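Long-range contacts in transcriptional regulator (PDB 3BHQ), which probably binds cis-regulatory DNA as a dimeric transcription factor of the TetR family: residues A[55-60]-A[120-125]; A[62-67]-A[127-132]; A[111-116]-A[177-182]. One frame throughout, in Å; residues are numbered along the deposited sequence.

Contact 1 (A[55-60]-A[120-125]). With EDO (1,2-ethanediol), chain H; EDO (1,2-ethanediol), chain L.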
# COMPACT_ATOMS: atom_id res chain seq x y z
N ASP A 55 3.11 -18.68 -22.66
CA ASP A 55 2.08 -19.15 -21.74
C ASP A 55 1.42 -18.00 -21.03
O ASP A 55 1.86 -16.86 -21.15
CB ASP A 55 2.62 -20.25 -20.80
CG ASP A 55 3.76 -19.81 -19.91
OD1 ASP A 55 3.90 -18.60 -19.58
OD2 ASP A 55 4.51 -20.73 -19.48
N LYS A 56 0.35 -18.30 -20.29
CA LYS A 56 -0.45 -17.31 -19.64
C LYS A 56 0.36 -16.56 -18.56
O LYS A 56 0.20 -15.34 -18.38
CB LYS A 56 -1.71 -17.96 -19.08
CG LYS A 56 -2.81 -17.01 -18.74
CD LYS A 56 -4.14 -17.71 -18.43
CE LYS A 56 -4.08 -18.57 -17.18
NZ LYS A 56 -5.39 -19.23 -16.90
N GLU A 57 1.27 -17.27 -17.89
CA GLU A 57 2.11 -16.66 -16.85
C GLU A 57 3.06 -15.61 -17.44
O GLU A 57 3.23 -14.52 -16.89
CB GLU A 57 2.92 -17.74 -16.10
CG GLU A 57 3.89 -17.23 -15.05
CD GLU A 57 4.45 -18.34 -14.16
OE1 GLU A 57 4.52 -19.52 -14.62
OE2 GLU A 57 4.86 -18.01 -13.04
N THR A 58 3.72 -15.98 -18.53
CA THR A 58 4.61 -15.09 -19.28
C THR A 58 3.88 -13.86 -19.79
O THR A 58 4.36 -12.72 -19.64
CB THR A 58 5.32 -15.87 -20.40
OG1 THR A 58 6.03 -16.99 -19.85
CG2 THR A 58 6.30 -14.96 -21.17
N LEU A 59 2.68 -14.07 -20.35
CA LEU A 59 1.88 -12.98 -20.85
C LEU A 59 1.48 -12.00 -19.72
O LEU A 59 1.53 -10.79 -19.91
CB LEU A 59 0.66 -13.53 -21.58
CG LEU A 59 -0.33 -12.53 -22.20
CD1 LEU A 59 0.31 -11.40 -23.01
CD2 LEU A 59 -1.39 -13.25 -23.08
N PHE A 60 1.14 -12.53 -18.55
CA PHE A 60 0.80 -11.68 -17.38
C PHE A 60 2.02 -10.80 -17.01
O PHE A 60 1.88 -9.62 -16.69
CB PHE A 60 0.37 -12.56 -16.20
CG PHE A 60 -0.51 -11.89 -15.14
CD1 PHE A 60 -0.77 -10.51 -15.10
CD2 PHE A 60 -1.04 -12.68 -14.12
CE1 PHE A 60 -1.59 -9.97 -14.10
CE2 PHE A 60 -1.85 -12.13 -13.11
CZ PHE A 60 -2.12 -10.80 -13.12
N ASP A 120 2.65 -14.81 -3.90
CA ASP A 120 3.22 -16.14 -3.62
C ASP A 120 3.22 -17.05 -4.83
O ASP A 120 4.20 -17.74 -5.07
CB ASP A 120 2.48 -16.83 -2.47
CG ASP A 120 2.68 -16.11 -1.15
OD1 ASP A 120 3.85 -15.87 -0.76
OD2 ASP A 120 1.68 -15.77 -0.52
N ARG A 121 2.12 -17.03 -5.59
CA ARG A 121 1.96 -17.87 -6.77
C ARG A 121 2.89 -17.48 -7.91
O ARG A 121 3.49 -18.35 -8.60
CB ARG A 121 0.51 -17.75 -7.24
CG ARG A 121 0.12 -18.72 -8.26
CD ARG A 121 -1.30 -18.51 -8.63
NE ARG A 121 -1.71 -19.54 -9.57
CZ ARG A 121 -2.91 -19.62 -10.13
NH1 ARG A 121 -3.86 -18.73 -9.86
NH2 ARG A 121 -3.14 -20.62 -10.98
N MSE A 122 2.97 -16.16 -8.17
CA MSE A 122 3.79 -15.63 -9.28
C MSE A 122 4.52 -14.39 -8.74
O MSE A 122 4.16 -13.25 -9.07
CB MSE A 122 2.93 -15.30 -10.50
CG MSE A 122 2.34 -16.51 -11.20
SE MSE A 122 1.15 -16.14 -12.67
CE MSE A 122 -0.38 -15.60 -11.63
N PRO A 123 5.54 -14.60 -7.89
CA PRO A 123 6.24 -13.51 -7.21
C PRO A 123 6.88 -12.53 -8.18
O PRO A 123 7.06 -11.37 -7.83
CB PRO A 123 7.29 -14.22 -6.34
CG PRO A 123 7.37 -15.57 -6.83
CD PRO A 123 6.13 -15.91 -7.57
N GLN A 124 7.22 -13.01 -9.38
CA GLN A 124 7.85 -12.15 -10.38
C GLN A 124 7.02 -10.94 -10.83
O GLN A 124 7.59 -9.94 -11.27
CB GLN A 124 8.34 -12.95 -11.58
CG GLN A 124 7.30 -13.48 -12.53
CD GLN A 124 6.57 -14.71 -12.09
OE1 GLN A 124 6.72 -15.21 -10.97
NE2 GLN A 124 5.75 -15.24 -13.02
N LEU A 125 5.70 -11.05 -10.73
CA LEU A 125 4.81 -9.97 -11.16
C LEU A 125 5.02 -8.75 -10.25
O LEU A 125 5.24 -7.64 -10.74
CB LEU A 125 3.33 -10.39 -11.15
CG LEU A 125 2.96 -11.64 -12.01
CD1 LEU A 125 1.48 -12.00 -11.83
CD2 LEU A 125 3.35 -11.42 -13.46
C1 EDO H . 1.21 -20.01 -12.14
O1 EDO H . 0.49 -20.77 -11.16
C2 EDO H . 1.33 -20.84 -13.41
O2 EDO H . 0.08 -20.82 -14.12
C1 EDO L . -0.49 -13.60 -1.39
O1 EDO L . -0.59 -14.86 -0.69
C2 EDO L . -1.86 -12.96 -1.30
O2 EDO L . -2.89 -13.75 -1.93
O HOH W 1 5.54 -13.85 -15.51
O HOH W 2 5.27 -19.08 -10.64
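The first turn of helix 56-83, which leads from the predicted helix-turn-helix of this TetR-family protein into its C-terminal domain, is met here by the turn that starts helix 123-150: Glu-57 and Phe-60 face Met-122 (a selenomethionine), Gln-124 and Leu-125. One direct polar bond crosses the interface. Gln-124 NE2 donates to Glu-57 OE2 at 2.9 Å with an N-H...O angle of 152°, meeting the carboxylate oxygen on its anti side and somewhat out of plane. The amide gets there because Gln-124 CG sits between its own backbone N and carbonyl carbon (chi1 72°) and the chain bends again at the next bond; the amide and carboxylate planes are turned about halfway between parallel and perpendicular. Two waters reinforce the link. One donates to Glu-57 O at 2.8 Å and accepts from Gln-124 NE2, while the other donates to Glu-57 OE2 at 2.7 Å and also to Arg-121 O. Glu-57 OE2 also brushes Met-122 CG at 3.5 Å, as the two side chains slide past each other in opposite directions. Deeper in, the contact is apolar. Leu-125 CD1 lies over one face of the Phe-60 ring, 3.7 Å from its centroid and 20° off the normal, a CH-pi contact. Met-122 CE approaches Phe-60 CD2 obliquely at 3.9 Å, and Phe-25 of helix 9-28 stacks on the same ring. The helix start itself is fixed by Asp-55, the N-cap residue, whose OD1 accepts from Thr-58 N at 2.8 Å. The chemistry is thus layered: a Glu-Gln link supplemented by water, with a buried aromatic beside it, through which the DNA-binding domain packs against the C-terminal domain.

Contact 2 (A[62-67]-A[127-132]); sequences EVVLST and RAWYEK. With EDO (1,2-ethanediol), chain I.
Helix 56-83, which leads out of the DNA-binding region, and helix 123-150 of the C-terminal domain run nearly parallel here, and Val-64, Leu-65 and Thr-67 of one pack on Ala-128, Trp-129 and Lys-132 of the other beside a bound ethanediol. The short axis segments approach to 9.2 Å at an angle of 18°, with the small Ala-128 among the residues that face the other helix. No hydrogen bond crosses between the two segments, and the contact is made mostly by aliphatic carbons. Val-64 CG1 touches two residues: it comes 3.7 Å from Trp-129 N and 4.0 Å from Trp-129 CB, lying near the plane of the indole at its edge, and it also meets Ala-128 CB at 4.1 Å. This branch stands anti to the backbone N of Val-64 (chi1 171°), which aims it across to the other helix. Ala-128 CB is touched as well by Leu-65 CD2 at 3.9 Å. The same leucine methyl rests against Lys-132 CG at 3.8 Å, using the aliphatic root of the lysine while its amine leads away. Further along the helix, Thr-67 CG2 meets Trp-129 CZ3 obliquely at 4.1 Å, and Thr-67 OG1 forms a hydrogen bond of 2.7 Å with ethanediol O1. Leu-108 and Leu-111 of helix 106-117 also touch Thr-67, and Phe-180 of the second subunit meets the Trp-129 ring. A glycine in place of Thr-67 would probably leave the CZ3 end of the indole without this methyl neighbour and remove this hydrogen-bond partner of the ethanediol hydroxyl. Between these segments the packing is thus apolar, without a direct hydrogen bond; the threonine hydroxyl adds one polar group, bonded to a diol that probably comes from the crystallisation liquor.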
# COMPACT_ATOMS: atom_id res chain seq x y z
N GLU A 62 4.33 -9.68 -19.09
CA GLU A 62 4.36 -8.60 -20.10
C GLU A 62 3.28 -7.52 -19.87
O GLU A 62 3.51 -6.36 -20.19
CB GLU A 62 4.27 -9.19 -21.51
CG GLU A 62 5.53 -9.92 -21.87
CD GLU A 62 6.71 -8.97 -22.12
OE1 GLU A 62 6.57 -7.95 -22.83
OE2 GLU A 62 7.77 -9.27 -21.64
N VAL A 63 2.09 -7.93 -19.40
CA VAL A 63 1.02 -6.98 -19.04
C VAL A 63 1.54 -6.05 -17.95
O VAL A 63 1.39 -4.82 -18.04
CB VAL A 63 -0.24 -7.73 -18.57
CG1 VAL A 63 -1.21 -6.82 -17.77
CG2 VAL A 63 -0.94 -8.35 -19.80
N VAL A 64 2.16 -6.62 -16.93
CA VAL A 64 2.70 -5.81 -15.80
C VAL A 64 3.74 -4.83 -16.31
O VAL A 64 3.70 -3.62 -16.03
CB VAL A 64 3.24 -6.66 -14.63
CG1 VAL A 64 3.98 -5.78 -13.59
CG2 VAL A 64 2.10 -7.50 -14.00
N LEU A 65 4.68 -5.32 -17.12
CA LEU A 65 5.71 -4.43 -17.66
C LEU A 65 5.15 -3.33 -18.56
O LEU A 65 5.64 -2.20 -18.51
CB LEU A 65 6.80 -5.21 -18.39
CG LEU A 65 7.63 -6.15 -17.54
CD1 LEU A 65 8.52 -7.00 -18.47
CD2 LEU A 65 8.48 -5.38 -16.53
N SER A 66 4.16 -3.65 -19.40
CA SER A 66 3.54 -2.65 -20.29
C SER A 66 2.86 -1.54 -19.48
O SER A 66 3.02 -0.37 -19.79
CB SER A 66 2.51 -3.30 -21.22
OG SER A 66 1.94 -2.35 -22.12
N THR A 67 2.12 -1.94 -18.45
CA THR A 67 1.43 -0.98 -17.59
C THR A 67 2.47 -0.10 -16.85
O THR A 67 2.32 1.14 -16.81
CB THR A 67 0.47 -1.67 -16.65
OG1 THR A 67 -0.61 -2.20 -17.42
CG2 THR A 67 -0.11 -0.65 -15.66
N ARG A 127 7.59 -8.27 -8.23
CA ARG A 127 8.95 -7.78 -8.36
C ARG A 127 9.09 -6.84 -9.56
O ARG A 127 9.71 -5.78 -9.46
CB ARG A 127 9.92 -8.94 -8.46
CG ARG A 127 10.08 -9.70 -7.18
CD ARG A 127 11.39 -10.57 -7.25
NE ARG A 127 11.43 -11.49 -8.40
CZ ARG A 127 11.06 -12.78 -8.40
NH1 ARG A 127 10.58 -13.40 -7.31
NH2 ARG A 127 11.18 -13.47 -9.53
N ALA A 128 8.47 -7.20 -10.69
CA ALA A 128 8.48 -6.35 -11.88
C ALA A 128 7.77 -5.03 -11.63
O ALA A 128 8.30 -3.99 -12.02
CB ALA A 128 7.84 -7.06 -13.07
N TRP A 129 6.59 -5.07 -11.01
CA TRP A 129 5.88 -3.82 -10.69
C TRP A 129 6.76 -2.93 -9.79
O TRP A 129 6.89 -1.70 -10.01
CB TRP A 129 4.50 -4.06 -10.06
CG TRP A 129 3.91 -2.74 -9.75
CD1 TRP A 129 3.84 -2.15 -8.53
CD2 TRP A 129 3.45 -1.76 -10.70
NE1 TRP A 129 3.35 -0.87 -8.65
CE2 TRP A 129 3.08 -0.61 -9.96
CE3 TRP A 129 3.26 -1.76 -12.09
CZ2 TRP A 129 2.55 0.54 -10.57
CZ3 TRP A 129 2.73 -0.61 -12.69
CH2 TRP A 129 2.40 0.52 -11.92
N TYR A 130 7.32 -3.54 -8.77
CA TYR A 130 8.12 -2.76 -7.80
C TYR A 130 9.33 -2.10 -8.48
O TYR A 130 9.55 -0.89 -8.27
CB TYR A 130 8.55 -3.61 -6.60
CG TYR A 130 9.17 -2.76 -5.51
CD1 TYR A 130 8.41 -1.87 -4.79
CD2 TYR A 130 10.52 -2.81 -5.26
CE1 TYR A 130 8.97 -1.07 -3.82
CE2 TYR A 130 11.09 -2.01 -4.27
CZ TYR A 130 10.31 -1.13 -3.58
OH TYR A 130 10.82 -0.30 -2.60
N GLU A 131 10.07 -2.85 -9.31
CA GLU A 131 11.26 -2.30 -10.00
C GLU A 131 10.92 -1.31 -11.10
O GLU A 131 11.45 -0.21 -11.15
CB GLU A 131 12.09 -3.43 -10.64
CG GLU A 131 13.43 -2.97 -11.30
CD GLU A 131 14.08 -4.02 -12.21
OE1 GLU A 131 13.74 -5.22 -12.14
OE2 GLU A 131 14.92 -3.62 -13.02
N LYS A 132 10.06 -1.75 -12.01
CA LYS A 132 9.75 -0.99 -13.22
C LYS A 132 8.63 0.01 -13.15
O LYS A 132 8.52 0.88 -14.03
CB LYS A 132 9.52 -1.96 -14.38
CG LYS A 132 10.65 -3.00 -14.60
CD LYS A 132 12.00 -2.42 -14.92
CE LYS A 132 12.04 -1.64 -16.22
NZ LYS A 132 13.46 -1.28 -16.57
C1 EDO I . -3.76 -0.34 -16.54
O1 EDO I . -2.91 -0.80 -17.59
C2 EDO I . -4.98 -1.23 -16.58
O2 EDO I . -5.67 -0.96 -17.80

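Contact 3 (A[111-116]-A[177-182]); sequences LRRLII and EAMFTG
Near the subunit interface of the all-helical TetR-family C-terminal domain, Arg-113 of helix 106-117 grips the last turn of helix 159-181 through the carbonyls of Ala-178 and Met-179, a selenomethionine. The short axis segments cross at 65° and pass 10.8 Å apart, a gap bridged by long side chains. Arg-113 NH1 donates to Met-179 O at 2.7 Å in a nearly straight bond (N-H...O 171°), and Arg-113 NH2 donates to Ala-178 O at 3.1 Å in a more bent one. Both acceptors lie in the guanidinium plane, yet each carbonyl receives its donor tilted from its own plane. The arginine runs out extended and then turns at chi3 (-47°), bringing its two terminal nitrogens level with successive carbonyls. Ala-178 O has a second donor: Gly-182 N reaches it at 2.8 Å from the opposite face of the carbonyl plane, closing the helix where Gly-182, with positive phi, leaves helical geometry. Glu-177 O is likewise doubly served, by Thr-181 N at 2.9 Å and by Thr-181 OG1, and the threonine hydroxyl in turn takes a hydrogen bond from Ser-183 N. Arg-113 NH1 also bonds to Ile-116 O of the second subunit, so a single nitrogen joins a carbonyl of each chain. The positive group would probably be favoured by these carbonyls of the last helical turn, near the negative end of the helix dipole. Met-179, bent at chi2 and chi3, lies between the helices: its SE stands 4.4 Å from Ile-116 CD1 and lies near the guanidinium plane of Arg-112 in the conformer given. Its methyl, Met-179 CE, comes over one face of the Arg-113 guanidinium, 4.3 Å from Arg-113 NH2.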
# COMPACT_ATOMS: atom_id res chain seq x y z
N LEU A 111 -5.51 -3.88 -11.30
CA LEU A 111 -4.27 -4.60 -11.64
C LEU A 111 -3.34 -4.73 -10.40
O LEU A 111 -2.74 -5.81 -10.16
CB LEU A 111 -3.54 -3.93 -12.80
CG LEU A 111 -2.32 -4.67 -13.36
CD1 LEU A 111 -2.70 -6.04 -13.94
CD2 LEU A 111 -1.54 -3.82 -14.40
N ARG A 112 -3.19 -3.65 -9.62
CA ARG A 112 -2.38 -3.70 -8.40
C ARG A 112 -2.86 -4.81 -7.46
O ARG A 112 -2.04 -5.56 -6.93
CB ARG A 112 -2.35 -2.34 -7.66
CG ARG A 112 -1.04 -1.52 -7.82
CD ARG A 112 -1.24 -0.11 -7.22
NE ARG A 112 -0.18 0.53 -6.39
CZ ARG A 112 -0.05 0.39 -5.07
NH1 ARG A 112 -0.83 -0.44 -4.37
NH2 ARG A 112 0.89 1.10 -4.40
N ARG A 113 -4.17 -4.88 -7.25
CA ARG A 113 -4.73 -5.94 -6.38
C ARG A 113 -4.36 -7.34 -6.87
O ARG A 113 -4.00 -8.21 -6.06
CB ARG A 113 -6.25 -5.82 -6.30
CG ARG A 113 -6.92 -6.78 -5.32
CD ARG A 113 -8.43 -6.64 -5.24
NE ARG A 113 -8.83 -5.23 -5.11
CZ ARG A 113 -8.74 -4.48 -4.02
NH1 ARG A 113 -8.21 -4.95 -2.90
NH2 ARG A 113 -9.13 -3.22 -4.06
N LEU A 114 -4.44 -7.55 -8.19
CA LEU A 114 -4.10 -8.86 -8.77
C LEU A 114 -2.63 -9.21 -8.58
O LEU A 114 -2.30 -10.37 -8.28
CB LEU A 114 -4.48 -8.96 -10.26
CG LEU A 114 -5.95 -8.85 -10.59
CD1 LEU A 114 -6.16 -8.92 -12.09
CD2 LEU A 114 -6.75 -9.93 -9.90
N ILE A 115 -1.76 -8.22 -8.78
CA ILE A 115 -0.32 -8.42 -8.60
C ILE A 115 -0.04 -8.85 -7.14
O ILE A 115 0.65 -9.81 -6.91
CB ILE A 115 0.46 -7.15 -8.98
CG1 ILE A 115 0.37 -6.91 -10.50
CG2 ILE A 115 1.92 -7.27 -8.48
CD1 ILE A 115 0.74 -5.43 -10.95
N ILE A 116 -0.67 -8.16 -6.18
CA ILE A 116 -0.50 -8.51 -4.75
C ILE A 116 -1.11 -9.85 -4.41
O ILE A 116 -0.50 -10.64 -3.67
CB ILE A 116 -1.09 -7.35 -3.86
CG1 ILE A 116 -0.23 -6.09 -4.00
CG2 ILE A 116 -1.14 -7.79 -2.36
CD1 ILE A 116 -0.80 -4.79 -3.50
N GLU A 177 -7.08 3.15 1.35
CA GLU A 177 -8.54 3.11 1.32
C GLU A 177 -9.03 2.29 0.10
O GLU A 177 -9.92 1.46 0.26
CB GLU A 177 -9.12 4.51 1.34
CG GLU A 177 -10.65 4.51 1.40
CD GLU A 177 -11.27 5.87 1.61
OE1 GLU A 177 -10.59 6.91 1.54
OE2 GLU A 177 -12.47 5.89 1.87
N ALA A 178 -8.39 2.49 -1.06
CA ALA A 178 -8.77 1.72 -2.26
C ALA A 178 -8.44 0.27 -2.14
O ALA A 178 -9.26 -0.60 -2.48
CB ALA A 178 -8.12 2.26 -3.47
N MSE A 179 -7.23 -0.03 -1.68
CA MSE A 179 -6.85 -1.41 -1.54
C MSE A 179 -7.63 -2.21 -0.52
O MSE A 179 -7.80 -3.42 -0.68
CB MSE A 179 -5.36 -1.55 -1.19
CG MSE A 179 -4.43 -1.09 -2.22
SE MSE A 179 -4.44 -2.25 -3.80
CE MSE A 179 -5.46 -1.12 -4.76
N PHE A 180 -8.12 -1.57 0.52
CA PHE A 180 -8.86 -2.31 1.52
C PHE A 180 -10.36 -2.28 1.27
O PHE A 180 -11.02 -3.24 1.61
CB PHE A 180 -8.53 -1.81 2.91
CG PHE A 180 -7.10 -2.13 3.33
CD1 PHE A 180 -6.59 -3.44 3.27
CD2 PHE A 180 -6.27 -1.11 3.85
CE1 PHE A 180 -5.28 -3.73 3.64
CE2 PHE A 180 -4.94 -1.44 4.25
CZ PHE A 180 -4.46 -2.72 4.16
N THR A 181 -10.88 -1.19 0.74
CA THR A 181 -12.34 -1.06 0.61
C THR A 181 -12.87 -1.10 -0.79
O THR A 181 -14.09 -1.29 -0.98
CB THR A 181 -12.86 0.19 1.33
OG1 THR A 181 -12.43 1.39 0.66
CG2 THR A 181 -12.39 0.19 2.79
N GLY A 182 -12.00 -0.89 -1.78
CA GLY A 182 -12.41 -0.78 -3.17
C GLY A 182 -12.96 0.61 -3.44
O GLY A 182 -13.00 1.03 -4.60

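How the contacts relate
Contacts 1 and 2 are successive steps along the same helix pair, 56-83 against 123-150, with centres about 11 Å apart; Leu-125 O of the first lies 3.6 Å from Val-64 CG1 of the second. Helix 106-117 brings in contact 3, whose centre is about 18 Å from that of contact 1 and about 16 Å from that of contact 2. Its Leu-111 reaches both: CD1 is 4.1 Å from Phe-60 CE1, and CD2 is 3.5 Å from Thr-67 OG1, beside the ethanediol of contact 2. Ile-115 packs on Val-64 and Trp-129. Packing therefore runs continuously from the DNA-binding side to the dimer interface, where contacts 2 and 3 both touch the second subunit.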